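Local coordinates for protein M157 (Murid herpesvirus 1, PDB 2NYK) that serves as an MHC class I-like viral ligand for Ly49 receptors on natural killer cells, at residues A[75-83]-A[95-103]; A[202-210]-A[236-247]. The protein carries 1 engineered substitution. One frame throughout, in Å; residues are numbered along the deposited sequence.

Contact 1: residues A[75-83]-A[95-103]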
ATOM      1  N   PHE A  75      15.034  -9.756   1.781  1.00 22.58           N
ATOM      2  CA  PHE A  75      15.114  -8.621   2.708  1.00 22.55           C
ATOM      3  C   PHE A  75      14.143  -8.810   3.880  1.00 22.77           C
ATOM      4  O   PHE A  75      14.517  -8.693   5.044  1.00 23.35           O
ATOM      5  CB  PHE A  75      14.824  -7.294   1.993  1.00 22.49           C
ATOM      6  CG  PHE A  75      14.899  -6.113   2.903  1.00 22.58           C
ATOM      7  CD1 PHE A  75      16.133  -5.578   3.262  1.00 21.80           C
ATOM      8  CD2 PHE A  75      13.743  -5.572   3.460  1.00 21.93           C
ATOM      9  CE1 PHE A  75      16.220  -4.535   4.146  1.00 19.74           C
ATOM     10  CE2 PHE A  75      13.826  -4.479   4.317  1.00 22.56           C
ATOM     11  CZ  PHE A  75      15.051  -3.965   4.660  1.00 22.99           C
ATOM     12  N   LEU A  76      12.901  -9.145   3.562  1.00 23.91           N
ATOM     13  CA  LEU A  76      11.852  -9.333   4.564  1.00 25.49           C
ATOM     14  C   LEU A  76      12.108 -10.548   5.458  1.00 26.72           C
ATOM     15  O   LEU A  76      11.844 -10.507   6.663  1.00 26.86           O
ATOM     16  CB  LEU A  76      10.515  -9.507   3.845  1.00 26.52           C
ATOM     17  CG  LEU A  76      10.016  -8.223   3.171  1.00 26.45           C
ATOM     18  CD1 LEU A  76       8.892  -8.521   2.199  1.00 27.00           C
ATOM     19  CD2 LEU A  76       9.569  -7.226   4.214  1.00 25.86           C
ATOM     20  N   ASP A  77      12.608 -11.624   4.849  1.00 26.36           N
ATOM     21  CA  ASP A  77      12.973 -12.856   5.561  1.00 27.29           C
ATOM     22  C   ASP A  77      14.068 -12.586   6.585  1.00 26.02           C
ATOM     23  O   ASP A  77      13.962 -12.988   7.724  1.00 27.19           O
ATOM     24  CB  ASP A  77      13.426 -13.935   4.559  1.00 28.16           C
ATOM     25  CG  ASP A  77      13.550 -15.312   5.197  1.00 31.80           C
ATOM     26  OD1 ASP A  77      14.432 -16.089   4.773  1.00 36.93           O
ATOM     27  OD2 ASP A  77      12.777 -15.615   6.122  1.00 35.72           O
ATOM     28  N   ILE A  78      15.105 -11.877   6.171  1.00 26.10           N
ATOM     29  CA  ILE A  78      16.178 -11.470   7.066  1.00 26.18           C
ATOM     30  C   ILE A  78      15.684 -10.579   8.221  1.00 27.23           C
ATOM     31  O   ILE A  78      16.069 -10.795   9.370  1.00 27.73           O
ATOM     32  CB  ILE A  78      17.313 -10.763   6.303  1.00 25.79           C
ATOM     33  CG1 ILE A  78      18.028 -11.757   5.363  1.00 25.80           C
ATOM     34  CG2 ILE A  78      18.280 -10.108   7.288  1.00 25.28           C
ATOM     35  CD1 ILE A  78      19.184 -11.146   4.569  1.00 24.32           C
ATOM     36  N   GLN A  79      14.848  -9.583   7.916  1.00 26.90           N
ATOM     37  CA  GLN A  79      14.256  -8.748   8.969  1.00 27.48           C
ATOM     38  C   GLN A  79      13.404  -9.586   9.929  1.00 28.22           C
ATOM     39  O   GLN A  79      13.505  -9.437  11.145  1.00 28.93           O
ATOM     40  CB  GLN A  79      13.403  -7.613   8.361  1.00 27.32           C
ATOM     41  CG  GLN A  79      14.187  -6.559   7.561  1.00 24.90           C
ATOM     42  CD  GLN A  79      15.289  -5.880   8.362  1.00 25.47           C
ATOM     43  OE1 GLN A  79      15.188  -5.726   9.578  1.00 28.18           O
ATOM     44  NE2 GLN A  79      16.349  -5.465   7.677  1.00 26.72           N
ATOM     45  N   LYS A  80      12.574 -10.471   9.395  1.00 30.02           N
ATOM     46  CA  LYS A  80      11.797 -11.348  10.253  1.00 32.81           C
ATOM     47  C   LYS A  80      12.685 -12.140  11.223  1.00 34.26           C
ATOM     48  O   LYS A  80      12.419 -12.146  12.424  1.00 34.76           O
ATOM     49  CB  LYS A  80      10.902 -12.282   9.443  1.00 32.92           C
ATOM     50  CG  LYS A  80       9.727 -12.787  10.260  1.00 36.15           C
ATOM     51  CD  LYS A  80       8.842 -13.755   9.502  1.00 39.76           C
ATOM     52  CE  LYS A  80       9.464 -15.130   9.445  1.00 42.71           C
ATOM     53  NZ  LYS A  80       8.537 -16.117   8.839  1.00 45.96           N
ATOM     54  N   MET A  81      13.738 -12.777  10.714  1.00 35.74           N
ATOM     55  CA  MET A  81      14.651 -13.559  11.567  1.00 38.22           C
ATOM     56  C   MET A  81      15.309 -12.685  12.624  1.00 38.63           C
ATOM     57  O   MET A  81      15.426 -13.084  13.786  1.00 39.02           O
ATOM     58  CB  MET A  81      15.725 -14.265  10.733  1.00 38.16           C
ATOM     59  CG  MET A  81      15.155 -15.301   9.781  1.00 41.38           C
ATOM     60  SD  MET A  81      16.380 -16.285   8.905  1.00 47.36           S
ATOM     61  CE  MET A  81      17.138 -15.079   7.818  1.00 46.17           C
ATOM     62  N   ARG A  82      15.717 -11.491  12.203  1.00 39.08           N
ATOM     63  CA  ARG A  82      16.299 -10.491  13.083  1.00 40.11           C
ATOM     64  C   ARG A  82      15.379 -10.116  14.239  1.00 41.04           C
ATOM     65  O   ARG A  82      15.828 -10.039  15.388  1.00 41.04           O
ATOM     66  CB  ARG A  82      16.625  -9.244  12.279  1.00 40.08           C
ATOM     67  CG  ARG A  82      17.225  -8.120  13.058  1.00 40.48           C
ATOM     68  CD  ARG A  82      17.116  -6.875  12.235  1.00 42.81           C
ATOM     69  NE  ARG A  82      17.778  -5.741  12.851  1.00 44.63           N
ATOM     70  CZ  ARG A  82      17.473  -4.475  12.585  1.00 46.23           C
ATOM     71  NH1 ARG A  82      16.510  -4.186  11.705  1.00 45.60           N
ATOM     72  NH2 ARG A  82      18.131  -3.499  13.203  1.00 46.97           N
ATOM     73  N   LEU A  83      14.104  -9.871  13.927  1.00 42.15           N
ATOM     74  CA  LEU A  83      13.112  -9.501  14.941  1.00 43.63           C
ATOM     75  C   LEU A  83      12.815 -10.653  15.901  1.00 44.92           C
ATOM     76  O   LEU A  83      12.666 -10.425  17.097  1.00 45.16           O
ATOM     77  CB  LEU A  83      11.811  -8.998  14.311  1.00 42.78           C
ATOM     78  CG  LEU A  83      11.757  -7.791  13.365  1.00 43.13           C
ATOM     79  CD1 LEU A  83      10.326  -7.309  13.294  1.00 42.23           C
ATOM     80  CD2 LEU A  83      12.699  -6.646  13.763  1.00 41.34           C
ATOM     81  N   GLN A  95       5.219  -7.750  23.642  1.00 46.06           N
ATOM     82  CA  GLN A  95       4.592  -8.932  23.071  1.00 45.27           C
ATOM     83  C   GLN A  95       4.729  -8.956  21.555  1.00 44.33           C
ATOM     84  O   GLN A  95       4.445  -9.972  20.919  1.00 44.67           O
ATOM     85  CB  GLN A  95       3.114  -8.994  23.465  1.00 45.69           C
ATOM     86  CG  GLN A  95       2.885  -9.355  24.928  1.00 46.88           C
ATOM     87  CD  GLN A  95       3.518 -10.689  25.305  1.00 48.76           C
ATOM     88  OE1 GLN A  95       3.147 -11.745  24.778  1.00 49.35           O
ATOM     89  NE2 GLN A  95       4.487 -10.642  26.213  1.00 48.94           N
ATOM     90  N   ARG A  96       5.164  -7.832  20.983  1.00 42.40           N
ATOM     91  CA  ARG A  96       5.327  -7.729  19.542  1.00 40.71           C
ATOM     92  C   ARG A  96       6.373  -6.702  19.119  1.00 37.99           C
ATOM     93  O   ARG A  96       6.697  -5.768  19.855  1.00 36.68           O
ATOM     94  CB  ARG A  96       3.983  -7.441  18.860  1.00 41.53           C
ATOM     95  CG  ARG A  96       3.286  -6.194  19.367  1.00 45.01           C
ATOM     96  CD  ARG A  96       1.750  -6.362  19.355  1.00 50.90           C
ATOM     97  NE  ARG A  96       1.242  -6.901  18.087  1.00 55.06           N
ATOM     98  CZ  ARG A  96       1.321  -6.277  16.910  1.00 57.06           C
ATOM     99  NH1 ARG A  96       1.904  -5.086  16.816  1.00 57.95           N
ATOM    100  NH2 ARG A  96       0.822  -6.852  15.821  1.00 58.24           N
ATOM    101  N   ILE A  97       6.897  -6.883  17.916  1.00 35.42           N
ATOM    102  CA  ILE A  97       7.845  -5.925  17.352  1.00 33.69           C
ATOM    103  C   ILE A  97       7.583  -5.777  15.853  1.00 32.23           C
ATOM    104  O   ILE A  97       7.313  -6.754  15.154  1.00 30.84           O
ATOM    105  CB  ILE A  97       9.312  -6.339  17.607  1.00 34.03           C
ATOM    106  CG1 ILE A  97      10.280  -5.272  17.091  1.00 34.88           C
ATOM    107  CG2 ILE A  97       9.609  -7.702  16.967  1.00 34.96           C
ATOM    108  CD1 ILE A  97      11.704  -5.471  17.536  1.00 38.48           C
ATOM    109  N   CYS A  98       7.653  -4.545  15.383  1.00 30.08           N
ATOM    110  CA  CYS A  98       7.473  -4.275  13.977  1.00 29.67           C
ATOM    111  C   CYS A  98       8.617  -3.410  13.463  1.00 27.51           C
ATOM    112  O   CYS A  98       9.110  -2.526  14.173  1.00 25.06           O
ATOM    113  CB  CYS A  98       6.118  -3.607  13.759  1.00 29.64           C
ATOM    114  SG  CYS A  98       5.759  -3.249  12.039  1.00 38.13           S
ATOM    115  N   VAL A  99       9.047  -3.687  12.231  1.00 25.63           N
ATOM    116  CA  VAL A  99      10.030  -2.850  11.549  1.00 24.67           C
ATOM    117  C   VAL A  99       9.458  -2.422  10.200  1.00 23.38           C
ATOM    118  O   VAL A  99       8.809  -3.222   9.528  1.00 22.78           O
ATOM    119  CB  VAL A  99      11.411  -3.545  11.401  1.00 25.01           C
ATOM    120  CG1 VAL A  99      11.311  -4.862  10.560  1.00 26.55           C
ATOM    121  CG2 VAL A  99      12.445  -2.603  10.798  1.00 26.55           C
ATOM    122  N   ARG A 100       9.695  -1.166   9.821  1.00 21.38           N
ATOM    123  CA  ARG A 100       9.237  -0.643   8.537  1.00 22.02           C
ATOM    124  C   ARG A 100      10.320   0.172   7.830  1.00 20.67           C
ATOM    125  O   ARG A 100      10.824   1.136   8.392  1.00 19.17           O
ATOM    126  CB  ARG A 100       8.003   0.246   8.748  1.00 21.75           C
ATOM    127  CG  ARG A 100       7.378   0.807   7.455  1.00 25.45           C
ATOM    128  CD  ARG A 100       6.223   1.784   7.831  1.00 29.54           C
ATOM    129  NE  ARG A 100       5.618   2.435   6.659  1.00 36.57           N
ATOM    130  CZ  ARG A 100       4.809   1.828   5.780  1.00 40.17           C
ATOM    131  NH1 ARG A 100       4.499   0.543   5.911  1.00 42.47           N
ATOM    132  NH2 ARG A 100       4.312   2.501   4.750  1.00 40.49           N
ATOM    133  N   TYR A 101      10.664  -0.218   6.604  1.00 19.83           N
ATOM    134  CA  TYR A 101      11.614   0.542   5.796  1.00 20.98           C
ATOM    135  C   TYR A 101      10.794   1.264   4.755  1.00 21.51           C
ATOM    136  O   TYR A 101      10.147   0.625   3.912  1.00 22.81           O
ATOM    137  CB  TYR A 101      12.619  -0.371   5.105  1.00 20.50           C
ATOM    138  CG  TYR A 101      13.717  -0.910   6.012  1.00 22.32           C
ATOM    139  CD1 TYR A 101      13.436  -1.846   7.006  1.00 23.93           C
ATOM    140  CD2 TYR A 101      15.031  -0.452   5.885  1.00 24.83           C
ATOM    141  CE1 TYR A 101      14.437  -2.324   7.859  1.00 25.34           C
ATOM    142  CE2 TYR A 101      16.050  -0.933   6.733  1.00 25.80           C
ATOM    143  CZ  TYR A 101      15.735  -1.860   7.701  1.00 28.26           C
ATOM    144  OH  TYR A 101      16.725  -2.335   8.536  1.00 33.39           O
ATOM    145  N   ALA A 102      10.788   2.584   4.831  1.00 20.66           N
ATOM    146  CA  ALA A 102      10.059   3.398   3.875  1.00 20.91           C
ATOM    147  C   ALA A 102      11.123   4.046   2.996  1.00 22.38           C
ATOM    148  O   ALA A 102      11.850   4.972   3.432  1.00 20.22           O
ATOM    149  CB  ALA A 102       9.223   4.434   4.616  1.00 20.38           C
ATOM    150  N   CYS A 103      11.231   3.537   1.770  1.00 22.96           N
ATOM    151  CA  CYS A 103      12.348   3.883   0.883  1.00 25.45           C
ATOM    152  C   CYS A 103      11.919   4.648  -0.371  1.00 24.98           C
ATOM    153  O   CYS A 103      10.945   4.274  -1.033  1.00 25.02           O
ATOM    154  CB  CYS A 103      13.090   2.610   0.462  1.00 26.20           C
ATOM    155  SG  CYS A 103      13.735   1.655   1.838  1.00 30.33           S
TER
HETATM  156  O   HOH W   1      17.413  -1.370  10.788  1.00 44.53           O
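Tyr-101 OH lies beside the polar ends of Gln-79 and Arg-82, reaching the helix through a water: water 1 makes a short 2.5 Å bond to Tyr-101 OH and accepts from Arg-82 NH1 at 3.1 Å. The same Arg-82 NH1 donates to Gln-79 OE1 (2.9 Å), meeting a lone pair in the carbonyl plane while the oxygen stays close to the guanidinium plane. This bond probably limits the swing of the Gln-79 amide. The Gln-79 side chain runs roughly perpendicular to that of Tyr-101, its amide turned 50° from the ring; its NE2 is 3.3 Å from Tyr-101 OH. Arg-82 gets there by an extended chain whose CG is anti to the backbone N (chi1 180°). One turn before Gln-79, Phe-75 makes a T-shaped stack: its CZ stands over the centre of the Tyr-101 ring, with the planes at 89° and centroids 4.8 Å apart. Toward the start of the strand the contact becomes aliphatic. Leu-83 lays CB against Ile-97 CG2 (3.7 Å) and fits CD1 against Val-99 CG1 (3.8 Å). Helix 71-90 thus packs across one of the floor strands, 96-106, of an MHC class I-like platform. Chemically, the buried tyrosine hydroxyl has a water partner and the glutamine carbonyl an arginine N-H, so the polar ends are paired within an otherwise apolar seam.

Contact 2: residues A[202-210]-A[236-247]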
ATOM      1  N   VAL A 202      -3.650   2.953  -4.192  1.00 22.37           N
ATOM      2  CA  VAL A 202      -3.590   4.349  -3.785  1.00 23.62           C
ATOM      3  C   VAL A 202      -4.726   4.624  -2.788  1.00 23.38           C
ATOM      4  O   VAL A 202      -5.882   4.261  -3.048  1.00 24.67           O
ATOM      5  CB  VAL A 202      -3.680   5.301  -5.024  1.00 24.06           C
ATOM      6  CG1 VAL A 202      -3.876   6.720  -4.576  1.00 24.89           C
ATOM      7  CG2 VAL A 202      -2.392   5.201  -5.876  1.00 24.49           C
ATOM      8  N   PRO A 203      -4.398   5.197  -1.616  1.00 23.23           N
ATOM      9  CA  PRO A 203      -5.457   5.518  -0.680  1.00 23.41           C
ATOM     10  C   PRO A 203      -6.462   6.564  -1.161  1.00 24.11           C
ATOM     11  O   PRO A 203      -6.140   7.463  -1.947  1.00 22.70           O
ATOM     12  CB  PRO A 203      -4.686   5.979   0.574  1.00 24.72           C
ATOM     13  CG  PRO A 203      -3.365   5.295   0.460  1.00 21.54           C
ATOM     14  CD  PRO A 203      -3.071   5.440  -1.012  1.00 22.48           C
ATOM     15  N   PHE A 204      -7.706   6.424  -0.716  1.00 25.59           N
ATOM     16  CA  PHE A 204      -8.731   7.420  -1.064  1.00 26.61           C
ATOM     17  C   PHE A 204      -9.828   7.385  -0.017  1.00 27.85           C
ATOM     18  O   PHE A 204      -9.907   6.417   0.755  1.00 28.06           O
ATOM     19  CB  PHE A 204      -9.296   7.150  -2.478  1.00 26.93           C
ATOM     20  CG  PHE A 204     -10.086   5.871  -2.594  1.00 26.21           C
ATOM     21  CD1 PHE A 204     -11.459   5.859  -2.356  1.00 25.09           C
ATOM     22  CD2 PHE A 204      -9.447   4.668  -2.929  1.00 25.26           C
ATOM     23  CE1 PHE A 204     -12.183   4.655  -2.437  1.00 26.76           C
ATOM     24  CE2 PHE A 204     -10.169   3.461  -3.021  1.00 25.12           C
ATOM     25  CZ  PHE A 204     -11.512   3.449  -2.795  1.00 22.81           C
ATOM     26  N   THR A 205     -10.670   8.420   0.028  1.00 29.78           N
ATOM     27  CA  THR A 205     -11.775   8.445   0.993  1.00 31.31           C
ATOM     28  C   THR A 205     -13.097   8.678   0.283  1.00 32.24           C
ATOM     29  O   THR A 205     -13.128   9.251  -0.800  1.00 32.38           O
ATOM     30  CB  THR A 205     -11.590   9.517   2.113  1.00 31.32           C
ATOM     31  OG1 THR A 205     -11.625  10.822   1.529  1.00 33.48           O
ATOM     32  CG2 THR A 205     -10.288   9.338   2.844  1.00 30.91           C
ATOM     33  N   VAL A 206     -14.180   8.195   0.886  1.00 33.92           N
ATOM     34  CA  VAL A 206     -15.523   8.320   0.331  1.00 36.05           C
ATOM     35  C   VAL A 206     -16.405   9.001   1.383  1.00 38.29           C
ATOM     36  O   VAL A 206     -16.451   8.574   2.560  1.00 38.64           O
ATOM     37  CB  VAL A 206     -16.125   6.960  -0.048  1.00 35.77           C
ATOM     38  CG1 VAL A 206     -17.490   7.130  -0.735  1.00 35.79           C
ATOM     39  CG2 VAL A 206     -15.189   6.213  -0.958  1.00 36.17           C
ATOM     40  N   GLU A 207     -17.066  10.074   0.964  1.00 40.01           N
ATOM     41  CA  GLU A 207     -17.920  10.863   1.853  1.00 42.13           C
ATOM     42  C   GLU A 207     -19.244  11.186   1.173  1.00 42.47           C
ATOM     43  O   GLU A 207     -19.261  11.557  -0.009  1.00 42.65           O
ATOM     44  CB  GLU A 207     -17.229  12.175   2.229  1.00 42.49           C
ATOM     45  CG  GLU A 207     -15.899  11.984   2.942  1.00 46.75           C
ATOM     46  CD  GLU A 207     -15.066  13.252   2.966  1.00 52.06           C
ATOM     47  OE1 GLU A 207     -15.036  13.980   1.937  1.00 54.24           O
ATOM     48  OE2 GLU A 207     -14.423  13.510   4.022  1.00 55.31           O
ATOM     49  N   LEU A 208     -20.337  11.042   1.927  1.00 43.42           N
ATOM     50  CA  LEU A 208     -21.680  11.470   1.497  1.00 43.94           C
ATOM     51  C   LEU A 208     -21.920  12.925   1.868  1.00 44.67           C
ATOM     52  O   LEU A 208     -21.325  13.437   2.817  1.00 44.13           O
ATOM     53  CB  LEU A 208     -22.775  10.594   2.127  1.00 43.51           C
ATOM     54  CG  LEU A 208     -22.835   9.116   1.713  1.00 43.81           C
ATOM     55  CD1 LEU A 208     -23.893   8.348   2.486  1.00 42.61           C
ATOM     56  CD2 LEU A 208     -23.039   8.943   0.216  1.00 41.30           C
ATOM     57  N   SER A 209     -22.792  13.595   1.118  1.00 45.73           N
ATOM     58  CA  SER A 209     -23.162  14.984   1.430  1.00 46.83           C
ATOM     59  C   SER A 209     -24.228  15.036   2.532  1.00 47.55           C
ATOM     60  O   SER A 209     -25.331  15.554   2.323  1.00 47.94           O
ATOM     61  CB  SER A 209     -23.651  15.697   0.169  1.00 46.73           C
ATOM     62  OG  SER A 209     -24.813  15.060  -0.330  1.00 46.55           O
ATOM     63  N   LEU A 210     -23.884  14.480   3.696  1.00 48.54           N
ATOM     64  CA  LEU A 210     -24.758  14.450   4.875  1.00 49.35           C
ATOM     65  C   LEU A 210     -24.978  15.840   5.483  1.00 49.57           C
ATOM     66  O   LEU A 210     -24.429  16.151   6.562  1.00 49.63           O
ATOM     67  CB  LEU A 210     -24.181  13.492   5.935  1.00 49.62           C
ATOM     68  CG  LEU A 210     -24.246  11.995   5.618  1.00 50.36           C
ATOM     69  CD1 LEU A 210     -23.339  11.174   6.544  1.00 50.93           C
ATOM     70  CD2 LEU A 210     -25.687  11.517   5.694  1.00 51.46           C
ATOM     71  N   SER A 236     -30.767   8.728   5.530  1.00 50.74           N
ATOM     72  CA  SER A 236     -30.141   9.843   4.824  1.00 50.86           C
ATOM     73  C   SER A 236     -30.767  10.040   3.449  1.00 50.74           C
ATOM     74  O   SER A 236     -31.129   9.043   2.765  1.00 50.81           O
ATOM     75  CB  SER A 236     -28.639   9.603   4.668  1.00 51.11           C
ATOM     76  OG  SER A 236     -28.055  10.496   3.714  1.00 51.46           O
ATOM     77  N   HIS A 237     -30.878  11.333   3.052  1.00 50.33           N
ATOM     78  CA  HIS A 237     -31.312  11.665   1.695  1.00 49.74           C
ATOM     79  C   HIS A 237     -30.216  12.455   0.984  1.00 49.14           C
ATOM     80  O   HIS A 237     -30.498  13.352   0.179  1.00 48.96           O
ATOM     81  CB  HIS A 237     -32.632  12.458   1.729  1.00 49.99           C
ATOM     82  N   ALA A 238     -28.965  12.105   1.294  1.00 48.30           N
ATOM     83  CA  ALA A 238     -27.790  12.743   0.704  1.00 47.33           C
ATOM     84  C   ALA A 238     -27.798  12.583  -0.809  1.00 46.69           C
ATOM     85  O   ALA A 238     -28.129  11.504  -1.339  1.00 46.62           O
ATOM     86  CB  ALA A 238     -26.500  12.167   1.303  1.00 47.51           C
ATOM     87  N   GLN A 239     -27.438  13.659  -1.501  1.00 45.95           N
ATOM     88  CA  GLN A 239     -27.596  13.714  -2.957  1.00 45.21           C
ATOM     89  C   GLN A 239     -26.275  13.589  -3.710  1.00 44.59           C
ATOM     90  O   GLN A 239     -26.278  13.472  -4.936  1.00 44.18           O
ATOM     91  CB  GLN A 239     -28.349  14.991  -3.385  1.00 45.40           C
ATOM     92  CG  GLN A 239     -29.791  15.085  -2.876  1.00 45.45           C
ATOM     93  CD  GLN A 239     -30.674  13.948  -3.377  1.00 45.98           C
ATOM     94  OE1 GLN A 239     -30.969  13.847  -4.578  1.00 46.07           O
ATOM     95  NE2 GLN A 239     -31.102  13.086  -2.454  1.00 46.25           N
ATOM     96  N   ARG A 240     -25.164  13.618  -2.971  1.00 43.59           N
ATOM     97  CA  ARG A 240     -23.822  13.562  -3.552  1.00 42.71           C
ATOM     98  C   ARG A 240     -22.903  12.594  -2.795  1.00 41.46           C
ATOM     99  O   ARG A 240     -22.912  12.540  -1.565  1.00 40.80           O
ATOM    100  CB  ARG A 240     -23.183  14.952  -3.574  1.00 43.16           C
ATOM    101  CG  ARG A 240     -23.769  15.908  -4.598  1.00 45.72           C
ATOM    102  CD  ARG A 240     -23.916  17.293  -4.015  1.00 50.58           C
ATOM    103  NE  ARG A 240     -24.806  17.265  -2.855  1.00 55.35           N
ATOM    104  CZ  ARG A 240     -25.175  18.329  -2.137  1.00 57.39           C
ATOM    105  NH1 ARG A 240     -24.740  19.554  -2.444  1.00 58.70           N
ATOM    106  NH2 ARG A 240     -25.991  18.161  -1.101  1.00 58.28           N
ATOM    107  N   CYS A 241     -22.140  11.817  -3.560  1.00 39.71           N
ATOM    108  CA  CYS A 241     -21.078  10.962  -3.016  1.00 38.32           C
ATOM    109  C   CYS A 241     -19.765  11.490  -3.569  1.00 37.25           C
ATOM    110  O   CYS A 241     -19.578  11.570  -4.781  1.00 36.94           O
ATOM    111  CB  CYS A 241     -21.282   9.498  -3.413  1.00 38.18           C
ATOM    112  SG  CYS A 241     -19.965   8.400  -2.827  1.00 37.24           S
ATOM    113  N   TYR A 242     -18.891  11.896  -2.664  1.00 36.40           N
ATOM    114  CA  TYR A 242     -17.583  12.443  -3.007  1.00 35.94           C
ATOM    115  C   TYR A 242     -16.488  11.387  -2.845  1.00 34.85           C
ATOM    116  O   TYR A 242     -16.496  10.583  -1.908  1.00 33.87           O
ATOM    117  CB  TYR A 242     -17.248  13.647  -2.122  1.00 36.81           C
ATOM    118  CG  TYR A 242     -18.207  14.810  -2.292  1.00 39.33           C
ATOM    119  CD1 TYR A 242     -19.430  14.828  -1.619  1.00 42.61           C
ATOM    120  CD2 TYR A 242     -17.893  15.881  -3.126  1.00 41.39           C
ATOM    121  CE1 TYR A 242     -20.323  15.890  -1.765  1.00 44.74           C
ATOM    122  CE2 TYR A 242     -18.783  16.959  -3.283  1.00 43.88           C
ATOM    123  CZ  TYR A 242     -19.995  16.950  -2.597  1.00 44.92           C
ATOM    124  OH  TYR A 242     -20.885  17.989  -2.737  1.00 47.57           O
ATOM    125  N   VAL A 243     -15.550  11.416  -3.778  1.00 33.33           N
ATOM    126  CA  VAL A 243     -14.406  10.541  -3.734  1.00 31.95           C
ATOM    127  C   VAL A 243     -13.165  11.394  -3.803  1.00 31.39           C
ATOM    128  O   VAL A 243     -12.949  12.093  -4.775  1.00 30.39           O
ATOM    129  CB  VAL A 243     -14.399   9.557  -4.908  1.00 32.13           C
ATOM    130  CG1 VAL A 243     -13.190   8.643  -4.805  1.00 30.92           C
ATOM    131  CG2 VAL A 243     -15.708   8.758  -4.959  1.00 30.60           C
ATOM    132  N   THR A 244     -12.333  11.302  -2.772  1.00 31.54           N
ATOM    133  CA  THR A 244     -11.110  12.091  -2.710  1.00 32.19           C
ATOM    134  C   THR A 244      -9.921  11.153  -2.678  1.00 32.60           C
ATOM    135  O   THR A 244      -9.819  10.293  -1.796  1.00 32.37           O
ATOM    136  CB  THR A 244     -11.093  13.043  -1.470  1.00 32.50           C
ATOM    137  OG1 THR A 244     -12.342  13.747  -1.388  1.00 32.31           O
ATOM    138  CG2 THR A 244      -9.937  14.041  -1.556  1.00 31.89           C
ATOM    139  N   SER A 245      -9.027  11.343  -3.645  1.00 33.03           N
ATOM    140  CA  SER A 245      -7.844  10.512  -3.820  1.00 33.44           C
ATOM    141  C   SER A 245      -6.548  11.155  -3.305  1.00 34.36           C
ATOM    142  O   SER A 245      -6.302  12.342  -3.519  1.00 33.67           O
ATOM    143  CB  SER A 245      -7.682  10.173  -5.295  1.00 32.93           C
ATOM    144  OG  SER A 245      -6.487   9.456  -5.512  1.00 30.97           O
ATOM    145  N   SER A 246      -5.719  10.339  -2.648  1.00 35.42           N
ATOM    146  CA  SER A 246      -4.354  10.728  -2.239  1.00 37.00           C
ATOM    147  C   SER A 246      -3.527  11.205  -3.432  1.00 37.31           C
ATOM    148  O   SER A 246      -2.565  11.959  -3.275  1.00 37.14           O
ATOM    149  CB  SER A 246      -3.642   9.549  -1.589  1.00 36.57           C
ATOM    150  OG  SER A 246      -4.155   9.361  -0.275  1.00 41.11           O
ATOM    151  N   LEU A 247      -3.917  10.757  -4.620  1.00 37.93           N
ATOM    152  CA  LEU A 247      -3.257  11.118  -5.865  1.00 38.73           C
ATOM    153  C   LEU A 247      -3.407  12.614  -6.147  1.00 39.11           C
ATOM    154  O   LEU A 247      -2.649  13.179  -6.927  1.00 40.06           O
ATOM    155  CB  LEU A 247      -3.828  10.271  -7.011  1.00 39.01           C
ATOM    156  CG  LEU A 247      -3.005  10.040  -8.276  1.00 39.71           C
ATOM    157  CD1 LEU A 247      -1.767   9.214  -7.991  1.00 41.94           C
ATOM    158  CD2 LEU A 247      -3.859   9.369  -9.321  1.00 40.86           C
TER
HETATM  159  O   HOH W   2     -14.129  12.198  -0.213  1.00 33.93           O
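Ser-209 meets Arg-240 where the two strands give way to loops. With chi1 at 62°, Ser-209 OG sits between its own backbone N and carbonyl carbon and turns to the other segment, accepting from Arg-240 N (3.0 Å) and weakly from Gln-239 N. Arg-240 folds back over this serine, bringing NE to 3.6 Å from Ser-209 CB. From there antiparallel strands 204-208 and 241-245 run on, with Thr-205/Thr-244 and Glu-207/Tyr-242 as hydrogen-bonded pairs; Tyr-242 N to Glu-207 O is 2.7 Å.

The face of these four residues is largely polar. The Thr-205 and Thr-244 side chains run alongside each other in the same direction, and water 2 lies 2.6 Å from Thr-244 OG1 and 2.9 Å from Glu-207 OE1, and may link them. Tyr-242 turns the edge of its ring to Glu-207 O and Ser-209 CB, both near the ring plane. On the other face, Val-206 CG1 and Cys-241 SG each extend anti to the backbone N, and they meet at 3.5 Å. Phe-204 CD1 reaches Val-243 CG1 (4.1 Å), while Leu-208 sets CB beside Ala-238 CB and CD2 beside Cys-241 CB.

That apolar face looks into an immunoglobulin-like sandwich: Phe-204 and Val-206 pack on strands 192-198 and 227-233, and Cys-241 is disulfide-bonded to Cys-194 of strand 192-198, as in immunoglobulin domains. Strand 204-208 is outermost here, and strand 249-253 pairs along the other side of 241-245.

How the contacts relate
After helix 9-18 the chain builds strands 21-30, 35-41 and 46-51, then helix 71-90. Contact 1 closes a short loop, 11 residues between its segments, as strand 96-106 of the platform sheet turns back beneath that helix. The chain then completes the sheet and passes through helices 148-154 and 157-173 into the immunoglobulin-like part. There contact 2 closes a wider loop, whose 25 intervening residues include strands 217-222 and 227-233. The two loops follow in series, neither nesting nor crossing. Their centres are about 35 Å apart, on opposite sides of the chain's centre: contact 1 joins helix to sheet, contact 2 strand to strand.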